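PDB 6E6N: pheromone from Euplotes raikovi Er-13 from Euplotes raikovi, which probably acts as a secreted mating pheromone, a small disulfide-rich signal protein recognised at the surface of ciliate cells. Local coordinates for residues Glu14-Ala19 / Met28-Tyr33. Sequence-based numbering, arbitrary orientation.
Sequences EGCDAA and MGCLMY
Cys-16 and Cys-30 join covalently across two helices of the three-helix, three-disulfide fold of the Euplotes raikovi mating pheromones, linking helix 13-20 to helix 24-37. The evidence for the bond is direct: Cys-16 SG lies 2.1 Å from Cys-30 SG, and the C-S-S-C torsion of -76° is that of a left-handed disulfide. In both cysteines the bond from CA to CB is directed toward the other helix, and the two CA atoms, 5.7 Å apart, are the nearest such pair between 14-19 and 28-33.

In Cys-16 the sulfur is anti to the carbonyl carbon (chi1 -73°), whereas in Cys-30 it is anti to the backbone N (chi1 -177°); with these two rotations the sulfurs meet between the helices. The centre of the contact lies about 2 Å from the centre of the chain, and both cysteines are buried. On helix 2-8, Cys-3 and Ala-7 touch the Cys-30 side chain, while Thr-11 of the following loop meets both half-cystines, so helix 2-8 and the loop after it cover part of the cross-link.

Within each helix the backbone is held by i to i+4 hydrogen bonds. Ala-19 N to Gly-15 O and Tyr-33 N to Gly-29 O, each 2.9 Å, span the turns that carry Cys-16 and Cys-30, so both cysteines sit in regular helix.

Apolar packing beside the bridge comes from Leu-31. Its CA-CB bond is not aimed at helix 13-20, but the branch beyond it brings CD2 alongside the Cys-16 half of the disulfide. This methyl reaches Cys-16 CB at 3.9 Å and Cys-16 SG at 4.1 Å.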
ATOM      1  N   GLU A  14       4.141   4.753   5.204  1.00 21.67           N
ATOM      2  CA  GLU A  14       4.780   3.747   6.047  1.00 23.98           C
ATOM      3  C   GLU A  14       3.932   2.483   6.166  1.00 20.91           C
ATOM      4  O   GLU A  14       4.477   1.390   6.262  1.00 21.56           O
ATOM      5  CB  GLU A  14       5.104   4.313   7.420  1.00 29.76           C
ATOM      6  CG  GLU A  14       5.668   5.739   7.396  1.00 36.08           C
ATOM      7  CD  GLU A  14       4.608   6.856   7.669  1.00 39.85           C
ATOM      8  OE1 GLU A  14       3.884   7.328   6.709  1.00 30.99           O
ATOM      9  OE2 GLU A  14       4.555   7.298   8.873  1.00 40.48           O
ATOM     10  N   GLY A  15       2.616   2.647   6.163  1.00 19.48           N
ATOM     11  CA  GLY A  15       1.762   1.520   6.205  1.00 17.83           C
ATOM     12  C   GLY A  15       1.842   0.670   4.962  1.00 16.55           C
ATOM     13  O   GLY A  15       1.802  -0.542   5.020  1.00 16.70           O
ATOM     14  N   CYS A  16       1.913   1.314   3.803  1.00 15.18           N
ATOM     15  CA  CYS A  16       2.137   0.569   2.590  1.00 15.02           C
ATOM     16  C   CYS A  16       3.460  -0.187   2.638  1.00 15.66           C
ATOM     17  O   CYS A  16       3.548  -1.362   2.240  1.00 15.79           O
ATOM     18  CB  CYS A  16       2.141   1.441   1.328  1.00 15.62           C
ATOM     19  SG  CYS A  16       0.563   2.082   0.761  1.00 16.64           S
ATOM     20  N   ASP A  17       4.543   0.486   3.052  1.00 17.66           N
ATOM     21  CA  ASP A  17       5.809  -0.191   3.098  1.00 18.55           C
ATOM     22  C   ASP A  17       5.802  -1.455   3.977  1.00 18.29           C
ATOM     23  O   ASP A  17       6.302  -2.521   3.574  1.00 19.42           O
ATOM     24  CB  ASP A  17       6.911   0.763   3.615  1.00 21.48           C
ATOM     25  CG  ASP A  17       8.247   0.079   3.633  1.00 26.99           C
ATOM     26  OD1 ASP A  17       8.800  -0.142   2.562  1.00 34.18           O
ATOM     27  OD2 ASP A  17       8.656  -0.328   4.715  1.00 35.34           O
ATOM     28  N   ALA A  18       5.224  -1.338   5.157  1.00 18.10           N
ATOM     29  CA  ALA A  18       5.209  -2.456   6.115  1.00 19.60           C
ATOM     30  C   ALA A  18       4.265  -3.554   5.635  1.00 19.82           C
ATOM     31  O   ALA A  18       4.632  -4.733   5.682  1.00 21.29           O
ATOM     32  CB  ALA A  18       4.768  -1.961   7.476  1.00 19.75           C
ATOM     33  N   ALA A  19       3.089  -3.181   5.085  1.00 16.34           N
ATOM     34  CA  ALA A  19       2.084  -4.199   4.739  1.00 16.77           C
ATOM     35  C   ALA A  19       2.460  -4.921   3.453  1.00 16.07           C
ATOM     36  O   ALA A  19       2.067  -6.075   3.262  1.00 16.67           O
ATOM     37  CB  ALA A  19       0.763  -3.563   4.538  1.00 15.86           C
ATOM     38  N   MET A  28       4.688  -0.321  -4.460  0.60 13.57           N
ATOM     39  CA  MET A  28       4.447   0.748  -5.453  0.60 13.76           C
ATOM     40  C   MET A  28       2.958   0.873  -5.713  0.60 14.71           C
ATOM     41  O   MET A  28       2.420   1.971  -5.634  0.60 15.73           O
ATOM     42  CB  MET A  28       5.265   0.454  -6.688  0.60 12.88           C
ATOM     43  CG  MET A  28       5.031   1.408  -7.874  0.60 13.80           C
ATOM     44  SD  MET A  28       3.581   0.956  -8.907  0.60 14.64           S
ATOM     45  CE  MET A  28       4.142  -0.616  -9.579  0.60 16.26           C
ATOM     46  N   GLY A  29       2.258  -0.251  -5.922  1.00 16.02           N
ATOM     47  CA  GLY A  29       0.779  -0.209  -6.161  1.00 17.24           C
ATOM     48  C   GLY A  29       0.011   0.404  -5.017  1.00 17.35           C
ATOM     49  O   GLY A  29      -0.939   1.169  -5.218  1.00 17.93           O
ATOM     50  N   CYS A  30       0.434   0.052  -3.811  1.00 14.24           N
ATOM     51  CA  CYS A  30      -0.210   0.585  -2.656  1.00 15.15           C
ATOM     52  C   CYS A  30      -0.043   2.095  -2.554  1.00 15.10           C
ATOM     53  O   CYS A  30      -1.012   2.818  -2.316  1.00 16.12           O
ATOM     54  CB  CYS A  30       0.313  -0.116  -1.426  1.00 13.37           C
ATOM     55  SG  CYS A  30      -0.440   0.340   0.192  1.00 15.15           S
ATOM     56  N   LEU A  31       1.188   2.577  -2.787  1.00 15.60           N
ATOM     57  CA  LEU A  31       1.451   4.013  -2.760  1.00 16.22           C
ATOM     58  C   LEU A  31       0.672   4.788  -3.828  1.00 17.74           C
ATOM     59  O   LEU A  31       0.030   5.804  -3.528  1.00 19.62           O
ATOM     60  CB  LEU A  31       2.942   4.235  -2.894  1.00 17.11           C
ATOM     61  CG  LEU A  31       3.823   3.795  -1.687  1.00 16.39           C
ATOM     62  CD1 LEU A  31       5.284   3.866  -2.108  1.00 19.17           C
ATOM     63  CD2 LEU A  31       3.523   4.665  -0.461  1.00 18.67           C
ATOM     64  N   MET A  32       0.679   4.258  -5.053  1.00 17.83           N
ATOM     65  CA  MET A  32      -0.088   4.844  -6.170  0.50 20.19           C
ATOM     66  C   MET A  32      -1.566   4.934  -5.760  1.00 19.86           C
ATOM     67  O   MET A  32      -2.214   5.930  -5.930  1.00 23.67           O
ATOM     68  CB  MET A  32       0.045   3.993  -7.439  0.50 21.90           C
ATOM     69  CG  MET A  32       1.445   3.764  -7.993  0.50 24.33           C
ATOM     70  SD  MET A  32       1.977   5.096  -9.039  0.50 26.79           S
ATOM     71  CE  MET A  32       0.441   5.893  -9.424  0.50 29.47           C
ATOM     72  N   TYR A  33      -2.088   3.847  -5.194  1.00 18.03           N
ATOM     73  CA  TYR A  33      -3.483   3.810  -4.764  1.00 17.94           C
ATOM     74  C   TYR A  33      -3.793   4.857  -3.744  1.00 17.74           C
ATOM     75  O   TYR A  33      -4.783   5.602  -3.899  1.00 19.31           O
ATOM     76  CB  TYR A  33      -3.875   2.432  -4.264  1.00 16.25           C
ATOM     77  CG  TYR A  33      -5.371   2.369  -3.915  1.00 16.46           C
ATOM     78  CD1 TYR A  33      -6.304   2.192  -4.907  1.00 16.66           C
ATOM     79  CD2 TYR A  33      -5.819   2.616  -2.640  1.00 16.28           C
ATOM     80  CE1 TYR A  33      -7.672   2.234  -4.642  1.00 17.44           C
ATOM     81  CE2 TYR A  33      -7.201   2.633  -2.354  1.00 17.77           C
ATOM     82  CZ  TYR A  33      -8.116   2.428  -3.383  1.00 17.52           C
ATOM     83  OH  TYR A  33      -9.463   2.476  -3.131  1.00 19.50           O
TER